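Local atomic coordinates of uracil-DNA glycosylase (Nitratifractor salsuginis, PDB entry 5X3G), a protein that belongs to the uracil-DNA glycosylase superfamily and folds as a single alpha/beta domain around a four-stranded parallel sheet. Residues Asn118-Lys121 with Met122-Ala126; Ser86-Tyr90 with Ala91-Gly95; Pro29-Leu32 with Pro33-Thr37; Asn8-Ile11 with His12-Glu16; Tyr52-Arg56 with Asp57-Ala61. All blocks are in the same frame, centred on the assembly; numbering follows the deposited sequence.

Contact 1 (Asn118-Lys121 with Met122-Ala126)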
loop_
_atom_site.group_PDB
_atom_site.type_symbol
_atom_site.label_atom_id
_atom_site.label_comp_id
_atom_site.label_asym_id
_atom_site.label_seq_id
_atom_site.Cartn_x
_atom_site.Cartn_y
_atom_site.Cartn_z
ATOM N N ASN A 118 -13.320 -7.376 -1.333
ATOM C CA ASN A 118 -14.318 -6.456 -0.800
ATOM C C ASN A 118 -14.034 -5.015 -1.203
ATOM O O ASN A 118 -14.973 -4.241 -1.417
ATOM C CB ASN A 118 -14.394 -6.591 0.720
ATOM C CG ASN A 118 -14.957 -7.932 1.157
ATOM O OD1 ASN A 118 -15.799 -8.515 0.475
ATOM N ND2 ASN A 118 -14.496 -8.425 2.302
ATOM N N PHE A 119 -12.758 -4.637 -1.327
ATOM C CA PHE A 119 -12.432 -3.280 -1.758
ATOM C C PHE A 119 -12.876 -3.041 -3.193
ATOM O O PHE A 119 -13.372 -1.959 -3.524
ATOM C CB PHE A 119 -10.930 -3.019 -1.618
ATOM C CG PHE A 119 -10.524 -1.616 -1.986
ATOM C CD1 PHE A 119 -10.493 -0.624 -1.023
ATOM C CD2 PHE A 119 -10.170 -1.285 -3.285
ATOM C CE1 PHE A 119 -10.125 0.671 -1.349
ATOM C CE2 PHE A 119 -9.802 0.009 -3.613
ATOM C CZ PHE A 119 -9.779 0.985 -2.643
ATOM N N ILE A 120 -12.700 -4.040 -4.059
ATOM C CA ILE A 120 -13.082 -3.887 -5.457
ATOM C C ILE A 120 -14.598 -3.846 -5.598
ATOM O O ILE A 120 -15.140 -3.040 -6.367
ATOM C CB ILE A 120 -12.460 -5.012 -6.304
ATOM C CG1 ILE A 120 -10.942 -4.827 -6.410
ATOM C CG2 ILE A 120 -13.104 -5.057 -7.679
ATOM C CD1 ILE A 120 -10.233 -6.011 -7.025
ATOM N N LYS A 121 -15.309 -4.703 -4.859
ATOM C CA LYS A 121 -16.766 -4.591 -4.839
ATOM C C LYS A 121 -17.208 -3.220 -4.331
ATOM O O LYS A 121 -18.138 -2.616 -4.880
ATOM C CB LYS A 121 -17.374 -5.700 -3.981
ATOM C CG LYS A 121 -17.280 -7.085 -4.587
ATOM C CD LYS A 121 -17.920 -8.111 -3.668
ATOM C CE LYS A 121 -17.738 -9.519 -4.194
ATOM N NZ LYS A 121 -18.401 -10.511 -3.301
HETATM N N MSE A 122 -16.560 -2.722 -3.279
HETATM C CA MSE A 122 -16.834 -1.397 -2.713
HETATM C C MSE A 122 -16.679 -0.323 -3.784
HETATM O O MSE A 122 -17.528 0.555 -3.911
HETATM C CB MSE A 122 -15.900 -1.110 -1.518
HETATM C CG MSE A 122 -16.080 0.264 -0.829
HETATM SE SE MSE A 122 -15.358 1.799 -1.822
HETATM C CE MSE A 122 -13.462 1.351 -1.770
ATOM N N ALA A 123 -15.584 -0.394 -4.546
ATOM C CA ALA A 123 -15.351 0.600 -5.587
ATOM C C ALA A 123 -16.393 0.496 -6.694
ATOM O O ALA A 123 -16.841 1.517 -7.231
ATOM C CB ALA A 123 -13.941 0.449 -6.152
ATOM N N LEU A 124 -16.797 -0.729 -7.045
ATOM C CA LEU A 124 -17.860 -0.899 -8.030
ATOM C C LEU A 124 -19.175 -0.303 -7.544
ATOM O O LEU A 124 -19.957 0.210 -8.353
ATOM C CB LEU A 124 -18.040 -2.379 -8.361
ATOM C CG LEU A 124 -16.943 -3.031 -9.201
ATOM C CD1 LEU A 124 -17.189 -4.530 -9.318
ATOM C CD2 LEU A 124 -16.859 -2.369 -10.582
ATOM N N VAL A 125 -19.444 -0.361 -6.239
ATOM C CA VAL A 125 -20.656 0.263 -5.713
ATOM C C VAL A 125 -20.529 1.781 -5.735
ATOM O O VAL A 125 -21.428 2.491 -6.202
ATOM C CB VAL A 125 -20.958 -0.253 -4.295
ATOM C CG1 VAL A 125 -22.104 0.541 -3.672
ATOM C CG2 VAL A 125 -21.279 -1.737 -4.326
ATOM N N ALA A 126 -19.405 2.301 -5.230
ATOM C CA ALA A 126 -19.255 3.741 -5.051
ATOM C C ALA A 126 -19.271 4.486 -6.377
ATOM O O ALA A 126 -19.639 5.665 -6.422
ATOM C CB ALA A 126 -17.960 4.039 -4.295
#
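Met122, a selenomethionine, lays its terminal methyl over one face of the Phe119 ring. Its CE stands 3.4 Å from Phe119 CE1 and 3.8 Å from the ring centroid of Phe119, 24° off the normal: a CH-pi contact displaced toward the rim. Both side chains start anti to their own backbone N (chi1 -177° and 180°), which sends them the same way, side by side; the bends of Met122 at chi2 and chi3 then return CE to the ring. This is the close-packed side. Phe119 also makes edge-to-face contacts with Phe92 and Phe246, while Met122 lies against Ala242 and Trp243 of helix 240-246. Further round the helix the grip is slacker: Ile120 CG2 and Leu124 CD1 approach only to 4.4 Å, although Leu124 CG packs at 3.4 Å on Ile120 O. On the partly exposed side, Lys121 runs extended beyond CG, and of its side chain CB alone comes close, 3.2 Å from Met122 N. Four backbone bonds run through all of this, from Met122 N to Asn118 O through Val125 N to Lys121 O, each 2.9 Å long, the i to i+4 pattern of the alpha-helix in the last turns of helix 114-126.

Contact 2 (Ser86-Tyr90 with Ala91-Gly95)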
loop_
_atom_site.group_PDB
_atom_site.type_symbol
_atom_site.label_atom_id
_atom_site.label_comp_id
_atom_site.label_asym_id
_atom_site.label_seq_id
_atom_site.Cartn_x
_atom_site.Cartn_y
_atom_site.Cartn_z
ATOM N N SER A 86 3.275 -12.749 -3.815
ATOM C CA SER A 86 2.321 -11.723 -3.403
ATOM C C SER A 86 2.980 -10.417 -2.982
ATOM O O SER A 86 2.407 -9.346 -3.211
ATOM C CB SER A 86 1.463 -12.225 -2.241
ATOM O OG SER A 86 0.338 -12.951 -2.696
ATOM N N ALA A 87 4.150 -10.477 -2.352
ATOM C CA ALA A 87 4.817 -9.290 -1.829
ATOM C C ALA A 87 5.612 -8.621 -2.943
ATOM O O ALA A 87 6.568 -9.205 -3.465
ATOM C CB ALA A 87 5.732 -9.652 -0.661
ATOM N N ILE A 88 5.221 -7.397 -3.303
ATOM C CA ILE A 88 5.845 -6.705 -4.426
ATOM C C ILE A 88 6.159 -5.258 -4.069
ATOM O O ILE A 88 6.330 -4.416 -4.957
ATOM C CB ILE A 88 4.955 -6.771 -5.682
ATOM C CG1 ILE A 88 3.603 -6.101 -5.425
ATOM C CG2 ILE A 88 4.768 -8.212 -6.143
ATOM C CD1 ILE A 88 2.775 -5.927 -6.680
ATOM N N GLY A 89 6.236 -4.953 -2.776
ATOM C CA GLY A 89 6.679 -3.643 -2.338
ATOM C C GLY A 89 5.601 -2.594 -2.196
ATOM O O GLY A 89 5.927 -1.409 -2.045
ATOM N N TYR A 90 4.330 -2.987 -2.243
ATOM C CA TYR A 90 3.207 -2.080 -2.062
ATOM C C TYR A 90 2.314 -2.593 -0.947
ATOM O O TYR A 90 2.065 -3.798 -0.845
ATOM C CB TYR A 90 2.360 -1.949 -3.335
ATOM C CG TYR A 90 3.081 -1.379 -4.530
ATOM C CD1 TYR A 90 3.225 -0.009 -4.687
ATOM C CD2 TYR A 90 3.592 -2.211 -5.516
ATOM C CE1 TYR A 90 3.873 0.520 -5.787
ATOM C CE2 TYR A 90 4.243 -1.694 -6.622
ATOM C CZ TYR A 90 4.381 -0.326 -6.751
ATOM O OH TYR A 90 5.024 0.193 -7.851
ATOM N N ALA A 91 1.829 -1.676 -0.119
ATOM C CA ALA A 91 0.726 -2.011 0.764
ATOM C C ALA A 91 -0.503 -2.366 -0.064
ATOM O O ALA A 91 -0.720 -1.830 -1.156
ATOM C CB ALA A 91 0.415 -0.845 1.704
ATOM N N PHE A 92 -1.280 -3.323 0.444
ATOM C CA PHE A 92 -2.606 -3.653 -0.070
ATOM C C PHE A 92 -2.580 -4.385 -1.410
ATOM O O PHE A 92 -3.452 -5.221 -1.666
ATOM C CB PHE A 92 -3.463 -2.388 -0.186
ATOM C CG PHE A 92 -4.937 -2.653 -0.126
ATOM C CD1 PHE A 92 -5.445 -3.559 0.789
ATOM C CD2 PHE A 92 -5.814 -1.998 -0.973
ATOM C CE1 PHE A 92 -6.796 -3.813 0.856
ATOM C CE2 PHE A 92 -7.170 -2.249 -0.912
ATOM C CZ PHE A 92 -7.662 -3.158 0.006
ATOM N N ILE A 93 -1.607 -4.095 -2.269
ATOM C CA ILE A 93 -1.563 -4.695 -3.600
ATOM C C ILE A 93 -0.964 -6.091 -3.502
ATOM O O ILE A 93 0.215 -6.253 -3.166
ATOM C CB ILE A 93 -0.763 -3.827 -4.579
ATOM C CG1 ILE A 93 -1.315 -2.405 -4.607
ATOM C CG2 ILE A 93 -0.821 -4.421 -5.973
ATOM C CD1 ILE A 93 -2.761 -2.313 -5.050
ATOM N N ASP A 94 -1.765 -7.101 -3.824
ATOM C CA ASP A 94 -1.326 -8.490 -3.766
ATOM C C ASP A 94 -0.787 -8.906 -5.130
ATOM O O ASP A 94 -1.534 -8.951 -6.114
ATOM C CB ASP A 94 -2.475 -9.402 -3.334
ATOM C CG ASP A 94 -2.011 -10.806 -2.989
ATOM O OD1 ASP A 94 -1.188 -11.372 -3.736
ATOM O OD2 ASP A 94 -2.468 -11.352 -1.962
ATOM N N GLY A 95 0.504 -9.234 -5.178
ATOM C CA GLY A 95 1.168 -9.604 -6.415
ATOM C C GLY A 95 0.691 -10.901 -7.038
ATOM O O GLY A 95 1.063 -11.182 -8.182
HETATM O O HOH W 1 2.517 -6.079 -2.139
#
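The Tyr90 ring has Ile88 CG1 at its edge, in plane, while the root of the same side chain crosses to the other half of the loop, where Tyr90 CB meets Ile93 CB at 3.9 Å. The second flat group, the Asp94 carboxylate, turns OD1 toward Ser86 OG. These residues form an irregular loop shortly after the GQDPYP segment, which corresponds to the GQDPYH motif of family 1 uracil-DNA glycosylases, and its ends close on each other: Gly95 N donates to Ser86 O at 2.7 Å (N-H...O angle 161°). Ile88 reaches across: its CG2 packs 3.9 Å from Gly95 CA, and its CD1 lies 4.0 Å from Ile93 CG2. Gly89 turns the chain with phi at 89°. Strand 164-168 and helix 152-161 flank the loop, with Leu166 and Arg156 each touching both Tyr90 and Ile93. Arg83 bridges the two polar side chains, as a salt bridge to Asp94 OD2 and a hydrogen bond to Ser86 OG. The bond from Ser86 OG to Asp94 OD1 is very short, so its exact length is doubtful. Within the loop a water accepts from Ile88 N at 3.2 Å and lies 2.7 Å from Tyr90 O.

Contact 3 (Pro29-Leu32 with Pro33-Thr37)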
loop_
_atom_site.group_PDB
_atom_site.type_symbol
_atom_site.label_atom_id
_atom_site.label_comp_id
_atom_site.label_asym_id
_atom_site.label_seq_id
_atom_site.Cartn_x
_atom_site.Cartn_y
_atom_site.Cartn_z
ATOM N N PRO A 29 15.941 13.588 0.443
ATOM C CA PRO A 29 15.800 14.349 1.700
ATOM C C PRO A 29 14.872 13.700 2.712
ATOM O O PRO A 29 15.080 13.864 3.921
ATOM C CB PRO A 29 15.253 15.704 1.229
ATOM C CG PRO A 29 15.708 15.823 -0.172
ATOM C CD PRO A 29 15.650 14.435 -0.729
ATOM N N ILE A 30 13.856 12.970 2.261
ATOM C CA ILE A 30 12.911 12.341 3.178
ATOM C C ILE A 30 13.303 10.899 3.477
ATOM O O ILE A 30 13.192 10.441 4.618
ATOM C CB ILE A 30 11.485 12.423 2.596
ATOM C CG1 ILE A 30 11.088 13.876 2.323
ATOM C CG2 ILE A 30 10.478 11.779 3.537
ATOM C CD1 ILE A 30 9.710 14.020 1.711
ATOM N N LEU A 31 13.783 10.177 2.468
ATOM C CA LEU A 31 13.938 8.729 2.542
ATOM C C LEU A 31 15.282 8.305 3.121
ATOM O O LEU A 31 15.346 7.327 3.875
ATOM C CB LEU A 31 13.747 8.129 1.145
ATOM C CG LEU A 31 13.228 6.705 0.974
ATOM C CD1 LEU A 31 12.043 6.449 1.890
ATOM C CD2 LEU A 31 12.833 6.494 -0.482
ATOM N N LEU A 32 16.361 9.012 2.785
ATOM C CA LEU A 32 17.666 8.670 3.350
ATOM C C LEU A 32 17.706 8.852 4.863
ATOM O O LEU A 32 18.181 7.935 5.555
ATOM C CB LEU A 32 18.767 9.474 2.648
ATOM C CG LEU A 32 19.665 8.694 1.688
ATOM C CD1 LEU A 32 18.827 7.914 0.687
ATOM C CD2 LEU A 32 20.623 9.630 0.971
ATOM N N PRO A 33 17.248 9.972 5.442
ATOM C CA PRO A 33 17.162 10.030 6.914
ATOM C C PRO A 33 16.350 8.895 7.510
ATOM O O PRO A 33 16.825 8.210 8.427
ATOM C CB PRO A 33 16.515 11.398 7.164
ATOM C CG PRO A 33 16.939 12.215 6.013
ATOM C CD PRO A 33 16.929 11.281 4.837
ATOM N N ALA A 34 15.136 8.671 6.999
ATOM C CA ALA A 34 14.291 7.592 7.500
ATOM C C ALA A 34 15.040 6.264 7.517
ATOM O O ALA A 34 15.162 5.617 8.565
ATOM C CB ALA A 34 13.024 7.491 6.648
ATOM N N LEU A 35 15.580 5.863 6.362
ATOM C CA LEU A 35 16.321 4.610 6.278
ATOM C C LEU A 35 17.514 4.588 7.224
ATOM O O LEU A 35 17.881 3.520 7.730
ATOM C CB LEU A 35 16.785 4.368 4.844
ATOM C CG LEU A 35 15.691 3.954 3.864
ATOM C CD1 LEU A 35 16.212 3.964 2.431
ATOM C CD2 LEU A 35 15.155 2.579 4.246
HETATM N N MSE A 36 18.124 5.742 7.485
HETATM C CA MSE A 36 19.301 5.772 8.342
HETATM C C MSE A 36 18.951 5.568 9.814
HETATM O O MSE A 36 19.842 5.516 10.662
HETATM C CB MSE A 36 20.068 7.083 8.160
HETATM C CG MSE A 36 20.888 7.133 6.878
HETATM SE SE MSE A 36 22.008 8.721 6.731
HETATM C CE MSE A 36 20.663 10.036 6.228
ATOM N N THR A 37 17.655 5.450 10.119
ATOM C CA THR A 37 17.250 5.112 11.478
ATOM C C THR A 37 17.310 3.613 11.746
ATOM O O THR A 37 17.269 3.202 12.910
ATOM C CB THR A 37 15.840 5.637 11.762
ATOM O OG1 THR A 37 14.891 4.932 10.954
ATOM C CG2 THR A 37 15.753 7.130 11.455
#
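The last turns of helix 28-35 are kinked at Pro33, whose ring packs against the preceding turn in place of an N-H bond. Pro33 CG sits 3.2 Å from Pro29 O, the carbonyl that a backbone N-H would otherwise reach, and Pro33 CD lies 3.4 Å from Leu32 CB, a close approach between neighbours in the chain. Leu32 has an unusual first torsion (chi1 -107°) beside it. Pro33 has no N-H to give, and Ala34 N stays 3.5 Å from Ile30 O, so the i to i+4 bonding of the alpha-helix resumes only with Leu35. Leu35 N donates to Leu31 O at 2.9 Å, nearly straight at 173°, and Met36 N to Leu32 O at the same length but more bent, 140°. Selenomethionine Met36 doubles back through its bend at chi3, bringing CE within 3.3 Å of Leu32 O and 4.1 Å of Leu32 CB. Leu31 and Leu35, one turn apart, meet more loosely, CG to CD1 at 4.3 Å; Leu35 CG lies closer to the carbonyl, 3.4 Å from Leu31 O. Phe189 and Leu193 of helix 179-196 cover the side carrying Leu31 and Leu35, and Leu18 of helix 11-20 touches both Leu32 and Leu35. After the helix, Thr37 N bonds back to Ala34 O.

Contact 4 (Asn8-Ile11 with His12-Glu16)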
loop_
_atom_site.group_PDB
_atom_site.type_symbol
_atom_site.label_atom_id
_atom_site.label_comp_id
_atom_site.label_asym_id
_atom_site.label_seq_id
_atom_site.Cartn_x
_atom_site.Cartn_y
_atom_site.Cartn_z
ATOM N N ASN A 8 30.496 4.805 10.831
ATOM C CA ASN A 8 30.199 5.058 9.427
ATOM C C ASN A 8 28.767 4.662 9.087
ATOM O O ASN A 8 28.206 3.730 9.669
ATOM C CB ASN A 8 31.183 4.293 8.539
ATOM C CG ASN A 8 31.478 5.012 7.240
ATOM O OD1 ASN A 8 32.306 5.924 7.195
ATOM N ND2 ASN A 8 30.804 4.603 6.172
ATOM N N ARG A 9 28.173 5.390 8.131
ATOM C CA ARG A 9 26.830 5.124 7.639
ATOM C C ARG A 9 26.886 4.677 6.183
ATOM O O ARG A 9 27.728 5.161 5.419
ATOM C CB ARG A 9 25.934 6.366 7.751
ATOM C CG ARG A 9 26.093 7.153 9.047
ATOM C CD ARG A 9 25.895 6.288 10.285
ATOM N NE ARG A 9 24.487 6.037 10.573
ATOM C CZ ARG A 9 23.884 4.872 10.373
ATOM N NH1 ARG A 9 24.569 3.848 9.885
ATOM N NH2 ARG A 9 22.598 4.726 10.664
ATOM N N PRO A 10 25.991 3.734 5.759
ATOM C CA PRO A 10 26.042 3.192 4.389
ATOM C C PRO A 10 25.295 4.064 3.383
ATOM O O PRO A 10 24.399 3.608 2.668
ATOM C CB PRO A 10 25.396 1.813 4.566
ATOM C CG PRO A 10 24.380 2.036 5.638
ATOM C CD PRO A 10 24.967 3.061 6.579
ATOM N N ILE A 11 25.680 5.341 3.317
ATOM C CA ILE A 11 24.964 6.304 2.482
ATOM C C ILE A 11 25.035 5.903 1.011
ATOM O O ILE A 11 24.022 5.904 0.299
ATOM C CB ILE A 11 25.519 7.722 2.708
ATOM C CG1 ILE A 11 25.325 8.145 4.168
ATOM C CG2 ILE A 11 24.868 8.707 1.752
ATOM C CD1 ILE A 11 25.427 9.638 4.398
ATOM N N HIS A 12 26.236 5.560 0.536
ATOM C CA HIS A 12 26.396 5.136 -0.853
ATOM C C HIS A 12 25.531 3.918 -1.157
ATOM O O HIS A 12 24.879 3.852 -2.210
ATOM C CB HIS A 12 27.872 4.842 -1.133
ATOM C CG HIS A 12 28.216 4.768 -2.589
ATOM N ND1 HIS A 12 28.353 3.573 -3.263
ATOM C CD2 HIS A 12 28.467 5.741 -3.496
ATOM C CE1 HIS A 12 28.667 3.814 -4.524
ATOM N NE2 HIS A 12 28.742 5.123 -4.692
ATOM N N GLN A 13 25.493 2.956 -0.233
ATOM C CA GLN A 13 24.668 1.769 -0.424
ATOM C C GLN A 13 23.183 2.106 -0.447
ATOM O O GLN A 13 22.420 1.457 -1.166
ATOM C CB GLN A 13 24.949 0.745 0.675
ATOM C CG GLN A 13 26.397 0.302 0.769
ATOM C CD GLN A 13 26.583 -0.841 1.745
ATOM O OE1 GLN A 13 25.757 -1.752 1.813
ATOM N NE2 GLN A 13 27.664 -0.795 2.514
ATOM N N LEU A 14 22.753 3.097 0.338
ATOM C CA LEU A 14 21.334 3.441 0.368
ATOM C C LEU A 14 20.919 4.179 -0.898
ATOM O O LEU A 14 19.823 3.951 -1.424
ATOM C CB LEU A 14 21.013 4.275 1.607
ATOM C CG LEU A 14 21.210 3.576 2.953
ATOM C CD1 LEU A 14 20.809 4.490 4.106
ATOM C CD2 LEU A 14 20.442 2.266 2.993
ATOM N N GLN A 15 21.777 5.071 -1.399
ATOM C CA GLN A 15 21.521 5.667 -2.706
ATOM C C GLN A 15 21.464 4.590 -3.784
ATOM O O GLN A 15 20.622 4.648 -4.694
ATOM C CB GLN A 15 22.588 6.717 -3.023
ATOM C CG GLN A 15 22.568 7.910 -2.071
ATOM C CD GLN A 15 23.771 8.819 -2.235
ATOM O OE1 GLN A 15 24.897 8.352 -2.406
ATOM N NE2 GLN A 15 23.539 10.125 -2.173
ATOM N N GLU A 16 22.337 3.581 -3.682
ATOM C CA GLU A 16 22.245 2.440 -4.588
ATOM C C GLU A 16 20.899 1.737 -4.459
ATOM O O GLU A 16 20.276 1.395 -5.467
ATOM C CB GLU A 16 23.380 1.453 -4.326
ATOM C CG GLU A 16 23.339 0.247 -5.254
ATOM C CD GLU A 16 24.305 -0.849 -4.855
ATOM O OE1 GLU A 16 24.627 -1.691 -5.719
ATOM O OE2 GLU A 16 24.739 -0.872 -3.684
#
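Pro10, at the N-cap position of helix 11-20, meets Leu14 through its carbonyl more closely than through its ring. Leu14 N donates to Pro10 O at 2.9 Å, and Leu14 CG comes to 3.2 Å from the same oxygen, whereas Pro10 CG and Leu14 CG stay 4.4 Å apart. The Leu14 torsion explains this: CG is anti to its own carbonyl carbon (chi1 -64°) and leans back toward the start of the helix. Pro10 CB also faces the amide end of Gln13, NE2 at 4.0 Å. One residue on, Gln15 N donates to Ile11 O in a nearly straight bond (173°), and Gln15 CG lies 3.4 Å from Ile11 O. The amide carbon Gln15 CD approaches Ile11 CG2 to 4.1 Å, the two side chains crossing at a slant. In the next shell, Leu43 of helix 40-48 touches both Pro10 and Leu14, and Leu35 of helix 28-35 also reaches Leu14; Gln15 rests on Leu32 and makes a weak hydrogen bond to Glu28. Arg9 forms a salt bridge with Asp40, tying down the chain just before the helix. Ahead of the first helical bond, Pro10 is the centre of an inverse gamma turn, closed by a weak bond of 2.9 Å from Ile11 N to Arg9 O.

Contact 5 (Tyr52-Arg56 with Asp57-Ala61)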
loop_
_atom_site.group_PDB
_atom_site.type_symbol
_atom_site.label_atom_id
_atom_site.label_comp_id
_atom_site.label_asym_id
_atom_site.label_seq_id
_atom_site.Cartn_x
_atom_site.Cartn_y
_atom_site.Cartn_z
ATOM N N TYR A 52 14.333 -12.681 2.828
ATOM C CA TYR A 52 13.196 -11.817 3.106
ATOM C C TYR A 52 12.468 -11.506 1.808
ATOM O O TYR A 52 13.023 -11.628 0.715
ATOM C CB TYR A 52 13.621 -10.519 3.809
ATOM C CG TYR A 52 14.472 -9.585 2.970
ATOM C CD1 TYR A 52 13.892 -8.725 2.043
ATOM C CD2 TYR A 52 15.851 -9.544 3.124
ATOM C CE1 TYR A 52 14.662 -7.869 1.282
ATOM C CE2 TYR A 52 16.632 -8.684 2.367
ATOM C CZ TYR A 52 16.029 -7.849 1.448
ATOM O OH TYR A 52 16.792 -6.993 0.689
ATOM N N ILE A 53 11.216 -11.087 1.950
ATOM C CA ILE A 53 10.408 -10.639 0.823
ATOM C C ILE A 53 9.810 -9.277 1.165
ATOM O O ILE A 53 9.566 -8.992 2.338
ATOM C CB ILE A 53 9.308 -11.660 0.473
ATOM C CG1 ILE A 53 8.385 -11.887 1.669
ATOM C CG2 ILE A 53 9.920 -12.971 0.002
ATOM C CD1 ILE A 53 7.177 -12.732 1.350
ATOM N N PRO A 54 9.590 -8.417 0.152
ATOM C CA PRO A 54 9.883 -8.607 -1.272
ATOM C C PRO A 54 11.380 -8.523 -1.540
ATOM O O PRO A 54 12.114 -8.138 -0.632
ATOM C CB PRO A 54 9.138 -7.446 -1.934
ATOM C CG PRO A 54 9.176 -6.373 -0.916
ATOM C CD PRO A 54 9.047 -7.071 0.414
ATOM N N PRO A 55 11.828 -8.874 -2.746
ATOM C CA PRO A 55 13.259 -8.761 -3.049
ATOM C C PRO A 55 13.766 -7.340 -2.851
ATOM O O PRO A 55 13.002 -6.373 -2.816
ATOM C CB PRO A 55 13.354 -9.192 -4.521
ATOM C CG PRO A 55 11.950 -9.147 -5.042
ATOM C CD PRO A 55 11.082 -9.465 -3.868
ATOM N N ARG A 56 15.092 -7.231 -2.719
ATOM C CA ARG A 56 15.728 -5.953 -2.416
ATOM C C ARG A 56 15.356 -4.877 -3.432
ATOM O O ARG A 56 15.172 -3.710 -3.067
ATOM C CB ARG A 56 17.246 -6.140 -2.356
ATOM C CG ARG A 56 18.040 -4.855 -2.254
ATOM C CD ARG A 56 19.425 -5.102 -1.682
ATOM N NE ARG A 56 20.318 -3.976 -1.938
ATOM C CZ ARG A 56 21.036 -3.832 -3.046
ATOM N NH1 ARG A 56 20.973 -4.750 -4.001
ATOM N NH2 ARG A 56 21.822 -2.775 -3.197
ATOM N N ASP A 57 15.227 -5.248 -4.707
ATOM C CA ASP A 57 14.895 -4.270 -5.739
ATOM C C ASP A 57 13.433 -3.834 -5.707
ATOM O O ASP A 57 13.018 -3.071 -6.587
ATOM C CB ASP A 57 15.236 -4.829 -7.122
ATOM C CG ASP A 57 14.390 -6.029 -7.494
ATOM O OD1 ASP A 57 13.767 -6.625 -6.590
ATOM O OD2 ASP A 57 14.345 -6.376 -8.691
ATOM N N ARG A 58 12.651 -4.295 -4.730
ATOM C CA ARG A 58 11.248 -3.923 -4.600
ATOM C C ARG A 58 10.900 -3.335 -3.242
ATOM O O ARG A 58 9.744 -2.944 -3.037
ATOM C CB ARG A 58 10.345 -5.136 -4.855
ATOM C CG ARG A 58 9.739 -5.199 -6.237
ATOM C CD ARG A 58 9.931 -6.579 -6.822
ATOM N NE ARG A 58 9.166 -6.767 -8.047
ATOM C CZ ARG A 58 9.467 -7.661 -8.981
ATOM N NH1 ARG A 58 10.533 -8.438 -8.837
ATOM N NH2 ARG A 58 8.708 -7.772 -10.063
ATOM N N LEU A 59 11.858 -3.265 -2.312
ATOM C CA LEU A 59 11.564 -2.811 -0.955
ATOM C C LEU A 59 10.892 -1.443 -0.952
ATOM O O LEU A 59 10.044 -1.160 -0.095
ATOM C CB LEU A 59 12.852 -2.772 -0.132
ATOM C CG LEU A 59 13.455 -4.123 0.252
ATOM C CD1 LEU A 59 14.831 -3.946 0.880
ATOM C CD2 LEU A 59 12.526 -4.875 1.197
ATOM N N LEU A 60 11.247 -0.587 -1.913
ATOM C CA LEU A 60 10.775 0.789 -1.976
ATOM C C LEU A 60 9.914 1.046 -3.210
ATOM O O LEU A 60 9.848 2.177 -3.698
ATOM C CB LEU A 60 11.959 1.750 -1.958
ATOM C CG LEU A 60 12.945 1.606 -0.801
ATOM C CD1 LEU A 60 14.237 2.328 -1.127
ATOM C CD2 LEU A 60 12.338 2.149 0.482
ATOM N N ALA A 61 9.250 0.005 -3.719
ATOM C CA ALA A 61 8.464 0.149 -4.943
ATOM C C ALA A 61 7.358 1.189 -4.796
ATOM O O ALA A 61 6.926 1.781 -5.794
ATOM C CB ALA A 61 7.868 -1.197 -5.348
#
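Leu59 folds back on Tyr52-Arg56, and each of its atoms finds a partner there. CB passes Arg56 O at 3.9 Å; CG lies close to two carbonyl oxygens, 3.8 Å from Pro55 O and about as far from Arg56 O. Here the branches divide. Leu59 CD1 reaches the phenol end of Tyr52, 3.6 Å from OH, and Leu59 CD2 lies obliquely to the same ring, 3.7 Å from Tyr52 CE1, also touching Pro54. With CG anti to the carbonyl carbon (chi1 -71°), Leu59 crosses Tyr52 at about a right angle. The backbone beneath is a tight bend: Arg58 N donates to Pro55 O at 2.8 Å, coming from 47° out of the carbonyl plane, and a longer, weak bond runs from Leu59 N to Arg56 O. A type I beta turn, Arg58 to Ala61, follows directly. Outside the bend, Pro55 CG packs on Arg58 CD at 3.7 Å, while Asp57 OD1 is buried 3.3 Å from Pro55 CB with no polar partner in the model. The loop is held between helices: Tyr52 OH bonds to Met46 O and its ring meets Trp45 edge-to-face, both from helix 40-48. Arg56 lies along Leu17 and Leu20 of helix 11-20, and Asn21 just beyond that helix bonds Arg56 O and Leu60 N.

How the contacts relate
The distances arrange the contacts as a chain. Contacts 3 and 4, centres 11 Å apart, join successive helices, with Met36 CG 3.8 Å from Leu14 CD1. Contact 5 extends this pair through a weak, long ion pair, Glu16 OE2 to Arg56 NH2 at 3.5 Å, and borders contact 2, whose centre is 10 Å away; there Pro54 CB lies 3.5 Å from Ala87 O. Contact 2, about 7 Å from the centre of the chain, thus stands between the N-terminal part and contact 1, which it meets where Phe119 CG and Phe92 CE2 come to 3.6 Å. Contacts 1 and 4 lie on opposite sides of that centre, their own centres about 42 Å apart.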